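Local coordinates for hypothetical protein Atu2684 (Agrobacterium tumefaciens, PDB 2AXO) that is of unknown function but belongs to the thioredoxin-like superfamily and carries a disulfide between two closely spaced cysteines, consistent with a role in thiol-disulfide chemistry, at residues L48-G53 / G75-V80; F179-T184 / S198-V203; V203-T208 / V226-K231. One frame throughout, in Å; residues are numbered along the deposited sequence.

Contact 1 of 3, residues L48-G53 / G75-V80; sequences LFTSQG and GLSYHV
Tyr78 and Phe49 sit beside each other on neighbouring parallel strands and send their rings off the same face of the sheet, pointing the same way. The planes are only 14° apart but slid past one another, with centroids 5.0 Å apart, so the rings barely overlap: CD1 of Tyr78 lies over the rim of the Phe49 face, and CD2 of Phe49 packs on the CB of Tyr78 at 3.6 Å. Both the N and the O of Tyr78 are bonded to strand 45-50, the N giving an almost straight 2.7 Å bond to Leu48 O and the O receiving Thr50 N. Thr50 works on the other face. With OG1 trans to the backbone N (chi1 179°) and bonded to Asp61, its methyl CG2 is turned over the centre of the His79 ring, 4.2 Å from the centroid, and also meets Ser77 OG at 3.3 Å. Val80 ends the pairing: its N bonds to Thr50 O at 2.9 Å, CG1 comes to the edge of the Phe49 ring, and a water joins its O to Ser51 OG. That same OG accepts from Gly53 N, closing an ST turn. Strand 45-50, helix 58-70, against which Leu48 packs, and strand 74-79 form the beta-alpha-beta unit of a thioredoxin-like fold, and the turn leads straight into the Cys54-Cys57 disulfide.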
# COMPACT_ATOMS: atom_id res chain seq x y z
N LEU A 48 -12.38 -0.45 -9.84
CA LEU A 48 -11.83 -1.67 -9.28
C LEU A 48 -10.32 -1.63 -9.12
O LEU A 48 -9.60 -1.30 -10.06
CB LEU A 48 -12.20 -2.85 -10.19
CG LEU A 48 -11.55 -4.20 -9.90
CD1 LEU A 48 -12.16 -4.81 -8.65
CD2 LEU A 48 -11.76 -5.11 -11.10
N PHE A 49 -9.86 -1.95 -7.92
CA PHE A 49 -8.43 -2.01 -7.65
C PHE A 49 -8.12 -3.49 -7.66
O PHE A 49 -8.70 -4.27 -6.89
CB PHE A 49 -8.09 -1.33 -6.32
CG PHE A 49 -8.35 0.14 -6.34
CD1 PHE A 49 -9.64 0.64 -6.12
CD2 PHE A 49 -7.35 1.03 -6.72
CE1 PHE A 49 -9.92 2.00 -6.28
CE2 PHE A 49 -7.62 2.39 -6.89
CZ PHE A 49 -8.90 2.87 -6.67
N THR A 50 -7.22 -3.88 -8.55
CA THR A 50 -6.88 -5.28 -8.75
C THR A 50 -5.41 -5.43 -9.13
O THR A 50 -4.65 -4.47 -9.06
CB THR A 50 -7.77 -5.84 -9.90
OG1 THR A 50 -7.46 -7.21 -10.15
CG2 THR A 50 -7.55 -5.01 -11.17
N SER A 51 -5.03 -6.63 -9.53
CA SER A 51 -3.66 -6.91 -9.96
C SER A 51 -3.57 -8.32 -10.50
O SER A 51 -4.29 -9.21 -10.05
CB SER A 51 -2.67 -6.75 -8.80
OG SER A 51 -1.36 -7.13 -9.21
N GLN A 52 -2.70 -8.54 -11.47
CA GLN A 52 -2.58 -9.88 -12.01
C GLN A 52 -1.87 -10.76 -10.99
O GLN A 52 -1.96 -11.99 -11.05
CB GLN A 52 -1.82 -9.87 -13.34
CG GLN A 52 -0.31 -9.89 -13.23
CD GLN A 52 0.34 -10.45 -14.48
OE1 GLN A 52 0.30 -11.66 -14.73
NE2 GLN A 52 0.92 -9.57 -15.28
N GLY A 53 -1.16 -10.14 -10.05
CA GLY A 53 -0.46 -10.89 -9.02
C GLY A 53 -1.36 -11.30 -7.86
O GLY A 53 -0.95 -12.03 -6.96
N GLY A 75 -16.90 2.06 -15.89
CA GLY A 75 -16.02 1.12 -15.23
C GLY A 75 -14.55 1.36 -15.48
O GLY A 75 -14.13 1.59 -16.61
N LEU A 76 -13.78 1.28 -14.41
CA LEU A 76 -12.34 1.49 -14.48
C LEU A 76 -11.60 0.46 -13.66
O LEU A 76 -12.05 0.06 -12.59
CB LEU A 76 -11.99 2.87 -13.93
CG LEU A 76 -12.56 4.05 -14.71
CD1 LEU A 76 -12.45 5.30 -13.87
CD2 LEU A 76 -11.81 4.21 -16.03
N SER A 77 -10.45 0.04 -14.17
CA SER A 77 -9.62 -0.93 -13.47
C SER A 77 -8.27 -0.28 -13.15
O SER A 77 -7.57 0.20 -14.04
CB SER A 77 -9.39 -2.16 -14.34
OG SER A 77 -8.53 -3.07 -13.68
N TYR A 78 -7.93 -0.25 -11.86
CA TYR A 78 -6.66 0.32 -11.41
C TYR A 78 -5.76 -0.78 -10.88
O TYR A 78 -5.98 -1.29 -9.78
CB TYR A 78 -6.86 1.33 -10.28
CG TYR A 78 -7.65 2.57 -10.64
CD1 TYR A 78 -9.04 2.56 -10.62
CD2 TYR A 78 -7.00 3.75 -10.99
CE1 TYR A 78 -9.77 3.71 -10.93
CE2 TYR A 78 -7.72 4.91 -11.30
CZ TYR A 78 -9.10 4.88 -11.27
OH TYR A 78 -9.82 6.00 -11.58
N HIS A 79 -4.73 -1.15 -11.64
CA HIS A 79 -3.82 -2.19 -11.19
C HIS A 79 -2.87 -1.62 -10.13
O HIS A 79 -2.15 -0.65 -10.39
CB HIS A 79 -3.01 -2.74 -12.37
CG HIS A 79 -3.81 -3.63 -13.28
ND1 HIS A 79 -4.84 -3.15 -14.06
CD2 HIS A 79 -3.73 -4.96 -13.52
CE1 HIS A 79 -5.36 -4.15 -14.75
NE2 HIS A 79 -4.70 -5.26 -14.44
N VAL A 80 -2.89 -2.22 -8.95
CA VAL A 80 -2.04 -1.78 -7.84
C VAL A 80 -0.65 -2.41 -7.94
O VAL A 80 -0.47 -3.45 -8.56
CB VAL A 80 -2.67 -2.14 -6.48
CG1 VAL A 80 -3.98 -1.38 -6.31
CG2 VAL A 80 -2.92 -3.64 -6.38
O HOH W 1 1.05 -5.58 -8.40

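Contact 2 of 3, residues F179-T184 / S198-V203; sequences FTREQT and SYWHSV
Phe179 lies face to face with His201 across a beta hairpin made by strands 172-186 and 196-212, both of which turn a corner here, at Arg181 and His201. Regular antiparallel bonding holds the outer arm: Gln183 N reaches Tyr199 O at 2.9 Å, and Tyr199 N returns the bond to Gln183 O. At the corner itself His201 N donates to Arg181 O from above the carbonyl plane. Among the ring contacts, the Phe179 and His201 centroids are 4.2 Å apart with planes at 22°; Phe179 reaches this position with CG held between its backbone N and carbonyl carbon (chi1 57°). On the outer arm, Glu182 lays its aliphatic part on Trp200, CB standing 3.5 Å almost directly above the centre of the six-membered ring. Polar side chains meet at the corner as well. Arg181 NH1 gives a bent 3.0 Å bond (140°) to His201 NE2, while His201 ND1 is bonded to Gly75 O; the guanidinium stands nearly upright to the indole, with Trp200 CZ3 over its face. Beside the corner, one water takes the hydrogens of Thr180 OG1 (2.8 Å) and Ser202 N (3.0 Å) and donates to Tyr199 O.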
# COMPACT_ATOMS: atom_id res chain seq x y z
N PHE A 179 -7.19 5.05 -19.96
CA PHE A 179 -7.04 3.61 -19.90
C PHE A 179 -6.91 2.98 -21.27
O PHE A 179 -7.19 3.61 -22.30
CB PHE A 179 -8.24 2.97 -19.18
CG PHE A 179 -9.56 3.30 -19.80
CD1 PHE A 179 -10.36 4.30 -19.27
CD2 PHE A 179 -10.01 2.62 -20.94
CE1 PHE A 179 -11.58 4.63 -19.85
CE2 PHE A 179 -11.23 2.94 -21.54
CZ PHE A 179 -12.02 3.95 -20.99
N THR A 180 -6.44 1.74 -21.27
CA THR A 180 -6.34 0.97 -22.49
C THR A 180 -7.69 0.27 -22.50
O THR A 180 -8.24 -0.04 -21.44
CB THR A 180 -5.19 -0.07 -22.43
OG1 THR A 180 -5.35 -0.90 -21.27
CG2 THR A 180 -3.84 0.63 -22.37
N ARG A 181 -8.24 0.04 -23.68
CA ARG A 181 -9.53 -0.62 -23.80
C ARG A 181 -9.41 -2.06 -23.32
O ARG A 181 -10.10 -2.48 -22.38
CB ARG A 181 -9.98 -0.55 -25.25
CG ARG A 181 -11.20 -1.37 -25.59
CD ARG A 181 -12.43 -0.89 -24.86
NE ARG A 181 -13.62 -1.42 -25.52
CZ ARG A 181 -14.84 -1.35 -25.01
NH1 ARG A 181 -15.04 -0.78 -23.83
NH2 ARG A 181 -15.85 -1.86 -25.69
N GLU A 182 -8.54 -2.82 -23.96
CA GLU A 182 -8.30 -4.21 -23.60
C GLU A 182 -6.81 -4.51 -23.74
O GLU A 182 -6.22 -4.22 -24.77
CB GLU A 182 -9.10 -5.16 -24.49
CG GLU A 182 -8.94 -6.61 -24.10
CD GLU A 182 -8.20 -7.43 -25.13
OE1 GLU A 182 -8.80 -7.73 -26.19
OE2 GLU A 182 -7.02 -7.76 -24.89
N GLN A 183 -6.22 -5.10 -22.71
CA GLN A 183 -4.80 -5.42 -22.78
C GLN A 183 -4.56 -6.84 -22.31
O GLN A 183 -5.06 -7.26 -21.27
CB GLN A 183 -3.99 -4.44 -21.92
CG GLN A 183 -2.51 -4.40 -22.25
CD GLN A 183 -1.79 -3.28 -21.54
OE1 GLN A 183 -2.24 -2.13 -21.56
NE2 GLN A 183 -0.67 -3.60 -20.90
N THR A 184 -3.80 -7.60 -23.10
CA THR A 184 -3.51 -8.98 -22.74
C THR A 184 -2.12 -9.09 -22.15
O THR A 184 -1.19 -8.42 -22.61
CB THR A 184 -3.60 -9.91 -23.97
OG1 THR A 184 -2.70 -9.46 -24.98
CG2 THR A 184 -5.02 -9.92 -24.52
N SER A 198 -6.70 -11.34 -20.17
CA SER A 198 -7.14 -10.05 -20.67
C SER A 198 -7.73 -9.16 -19.58
O SER A 198 -8.50 -9.62 -18.75
CB SER A 198 -8.17 -10.25 -21.79
OG SER A 198 -8.78 -9.02 -22.14
N TYR A 199 -7.34 -7.89 -19.60
CA TYR A 199 -7.83 -6.91 -18.64
C TYR A 199 -8.47 -5.77 -19.42
O TYR A 199 -8.00 -5.42 -20.50
CB TYR A 199 -6.68 -6.38 -17.78
CG TYR A 199 -6.17 -7.41 -16.80
CD1 TYR A 199 -6.83 -7.65 -15.60
CD2 TYR A 199 -5.03 -8.16 -17.09
CE1 TYR A 199 -6.37 -8.61 -14.71
CE2 TYR A 199 -4.57 -9.13 -16.21
CZ TYR A 199 -5.24 -9.35 -15.02
OH TYR A 199 -4.78 -10.30 -14.14
N TRP A 200 -9.53 -5.19 -18.86
CA TRP A 200 -10.24 -4.10 -19.54
C TRP A 200 -10.24 -2.81 -18.75
O TRP A 200 -10.30 -2.82 -17.52
CB TRP A 200 -11.69 -4.52 -19.82
CG TRP A 200 -11.80 -5.64 -20.82
CD1 TRP A 200 -11.51 -6.96 -20.61
CD2 TRP A 200 -12.15 -5.51 -22.20
NE1 TRP A 200 -11.66 -7.66 -21.79
CE2 TRP A 200 -12.06 -6.80 -22.77
CE3 TRP A 200 -12.55 -4.43 -23.00
CZ2 TRP A 200 -12.33 -7.03 -24.12
CZ3 TRP A 200 -12.82 -4.67 -24.34
CH2 TRP A 200 -12.71 -5.96 -24.89
N HIS A 201 -10.18 -1.69 -19.48
CA HIS A 201 -10.18 -0.35 -18.90
C HIS A 201 -9.12 -0.14 -17.83
O HIS A 201 -9.37 0.50 -16.80
CB HIS A 201 -11.59 -0.01 -18.38
CG HIS A 201 -12.60 0.18 -19.47
ND1 HIS A 201 -13.78 0.87 -19.29
CD2 HIS A 201 -12.59 -0.21 -20.77
CE1 HIS A 201 -14.45 0.91 -20.43
NE2 HIS A 201 -13.75 0.26 -21.34
N SER A 202 -7.92 -0.67 -18.09
CA SER A 202 -6.78 -0.55 -17.19
C SER A 202 -6.23 0.87 -17.25
O SER A 202 -5.66 1.30 -18.26
CB SER A 202 -5.69 -1.55 -17.58
OG SER A 202 -6.13 -2.88 -17.43
N VAL A 203 -6.41 1.60 -16.15
CA VAL A 203 -5.95 2.99 -16.05
C VAL A 203 -4.43 3.10 -15.94
O VAL A 203 -3.81 2.44 -15.11
CB VAL A 203 -6.61 3.67 -14.83
CG1 VAL A 203 -6.11 5.10 -14.69
CG2 VAL A 203 -8.13 3.65 -14.99
O HOH W 2 -7.02 -2.75 -20.07

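Contact 3 of 3, residues V203-T208 / V226-K231; sequences VYDVQT and VAKVKK
Tyr204 reaches out from its strand to Lys228 and Lys231, and Lys231 folds over one face of the tyrosine ring. The lysine nitrogen NZ stands 4.3 Å from the ring centroid and 27° off the normal, a cation-pi contact, and it leans toward the phenol end, where CE2 and CZ are its nearest ring atoms. A bend at chi3 of Lys231 (62°) brings the ammonium back over the ring, while CD of Lys231 passes 3.7 Å from the Tyr204 hydroxyl, OH. The edge of the same ring, by contrast, faces the helix backbone: OH lies 3.0 Å from Lys228 O, the carbonyl that also receives Lys231 N, and the CB of Lys228 is beside it.

Tyr204 and Asp205 follow one another in sequence yet both project toward helix 223-229. Tyr204 has a psi close to zero instead of an extended value, and both residues make backbone hydrogen bonds to Tyr178 on strand 172-186; this is consistent with a classic beta bulge in strand 196-212.

Asp205 is thereby placed to meet Lys228. The long lysine chain runs obliquely past the tyrosine, turns at chi3 (-63°), and presents NZ to Asp205 OD2 in a 2.9 Å salt bridge. From further along the strand Gln207 approaches the lysine from the opposite direction, its chain extended beyond CG, and its OE1 takes a weak hydrogen bond from Lys228 NZ at 3.4 Å. Asp205 OD2 and Gln207 OE1 come to the ammonium from the same general side, and the ammonium also makes a cation-pi contact with Tyr178 on the adjoining strand.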
# COMPACT_ATOMS: atom_id res chain seq x y z
N VAL A 203 -6.41 1.60 -16.15
CA VAL A 203 -5.95 2.99 -16.05
C VAL A 203 -4.43 3.10 -15.94
O VAL A 203 -3.81 2.44 -15.11
CB VAL A 203 -6.61 3.67 -14.83
CG1 VAL A 203 -6.11 5.10 -14.69
CG2 VAL A 203 -8.13 3.65 -14.99
N TYR A 204 -3.84 3.94 -16.79
CA TYR A 204 -2.39 4.13 -16.76
C TYR A 204 -1.98 5.56 -16.43
O TYR A 204 -0.80 5.85 -16.28
CB TYR A 204 -1.76 3.72 -18.09
CG TYR A 204 -2.22 4.53 -19.28
CD1 TYR A 204 -3.29 4.11 -20.06
CD2 TYR A 204 -1.56 5.71 -19.63
CE1 TYR A 204 -3.69 4.83 -21.18
CE2 TYR A 204 -1.96 6.44 -20.74
CZ TYR A 204 -3.02 6.00 -21.52
OH TYR A 204 -3.39 6.71 -22.63
N ASP A 205 -2.96 6.45 -16.33
CA ASP A 205 -2.68 7.84 -15.97
C ASP A 205 -3.96 8.54 -15.56
O ASP A 205 -5.02 8.34 -16.15
CB ASP A 205 -2.03 8.60 -17.13
CG ASP A 205 -1.56 9.99 -16.72
OD1 ASP A 205 -0.98 10.11 -15.62
OD2 ASP A 205 -1.76 10.95 -17.49
N VAL A 206 -3.86 9.36 -14.52
CA VAL A 206 -4.99 10.11 -13.99
C VAL A 206 -4.54 11.56 -13.80
O VAL A 206 -3.47 11.80 -13.24
CB VAL A 206 -5.43 9.56 -12.61
CG1 VAL A 206 -6.61 10.37 -12.08
CG2 VAL A 206 -5.79 8.08 -12.71
N GLN A 207 -5.33 12.51 -14.26
CA GLN A 207 -4.97 13.92 -14.12
C GLN A 207 -6.19 14.82 -13.97
O GLN A 207 -7.27 14.53 -14.50
CB GLN A 207 -4.14 14.39 -15.31
CG GLN A 207 -4.83 14.25 -16.65
CD GLN A 207 -3.95 14.67 -17.81
OE1 GLN A 207 -2.77 14.30 -17.88
NE2 GLN A 207 -4.51 15.42 -18.74
N THR A 208 -6.00 15.90 -13.23
CA THR A 208 -7.05 16.87 -13.00
C THR A 208 -6.88 17.94 -14.06
O THR A 208 -5.82 18.56 -14.16
CB THR A 208 -6.93 17.48 -11.61
OG1 THR A 208 -7.05 16.45 -10.63
CG2 THR A 208 -8.02 18.51 -11.38
N VAL A 226 -5.75 13.83 -27.13
CA VAL A 226 -6.43 13.03 -28.13
C VAL A 226 -5.65 11.74 -28.35
O VAL A 226 -6.22 10.65 -28.37
CB VAL A 226 -6.54 13.78 -29.47
CG1 VAL A 226 -7.13 12.87 -30.54
CG2 VAL A 226 -7.39 15.03 -29.30
N ALA A 227 -4.33 11.86 -28.50
CA ALA A 227 -3.48 10.71 -28.72
C ALA A 227 -3.59 9.70 -27.57
O ALA A 227 -3.62 8.49 -27.81
CB ALA A 227 -2.02 11.15 -28.87
N LYS A 228 -3.67 10.19 -26.34
CA LYS A 228 -3.79 9.30 -25.20
C LYS A 228 -5.13 8.58 -25.17
O LYS A 228 -5.19 7.38 -24.93
CB LYS A 228 -3.57 10.06 -23.89
CG LYS A 228 -2.19 10.69 -23.79
CD LYS A 228 -1.75 10.90 -22.36
CE LYS A 228 -2.64 11.85 -21.60
NZ LYS A 228 -2.22 11.89 -20.17
N VAL A 229 -6.22 9.31 -25.41
CA VAL A 229 -7.53 8.67 -25.40
C VAL A 229 -7.58 7.60 -26.49
O VAL A 229 -8.18 6.54 -26.30
CB VAL A 229 -8.66 9.70 -25.63
CG1 VAL A 229 -10.01 9.01 -25.52
CG2 VAL A 229 -8.56 10.83 -24.60
N LYS A 230 -6.94 7.87 -27.62
CA LYS A 230 -6.91 6.93 -28.74
C LYS A 230 -6.23 5.61 -28.41
O LYS A 230 -6.40 4.62 -29.12
CB LYS A 230 -6.24 7.58 -29.95
CG LYS A 230 -7.10 8.60 -30.66
CD LYS A 230 -8.29 7.93 -31.33
CE LYS A 230 -9.19 8.95 -32.01
NZ LYS A 230 -10.34 8.30 -32.69
N LYS A 231 -5.44 5.58 -27.33
CA LYS A 231 -4.76 4.35 -26.92
C LYS A 231 -5.75 3.39 -26.27
O LYS A 231 -5.43 2.24 -25.99
CB LYS A 231 -3.63 4.66 -25.93
CG LYS A 231 -2.38 5.27 -26.55
CD LYS A 231 -1.36 5.66 -25.48
CE LYS A 231 -0.87 4.46 -24.67
NZ LYS A 231 0.12 4.87 -23.64

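How the contacts relate
Strand 196-212 ties the three contacts together. Contacts 1 and 2, with centres about 10 Å apart, meet where strand 74-79 runs beside it: Ser77 O and Val203 N are 2.8 Å apart, probably hydrogen-bonded, so the thioredoxin-like unit is sutured to the antiparallel sheet. Contacts 2 and 3 share Val203 and have centres about 12 Å apart; beyond Val203 the strand runs on past the helix, and CE1 of Tyr204 packs 3.7 Å from Phe179 N. Contacts 1 and 3 are the farthest separated, about 16 Å between centres, though Tyr78 still touches Val206. Contact 1 alone leads directly to the Cys54-Cys57 disulfide.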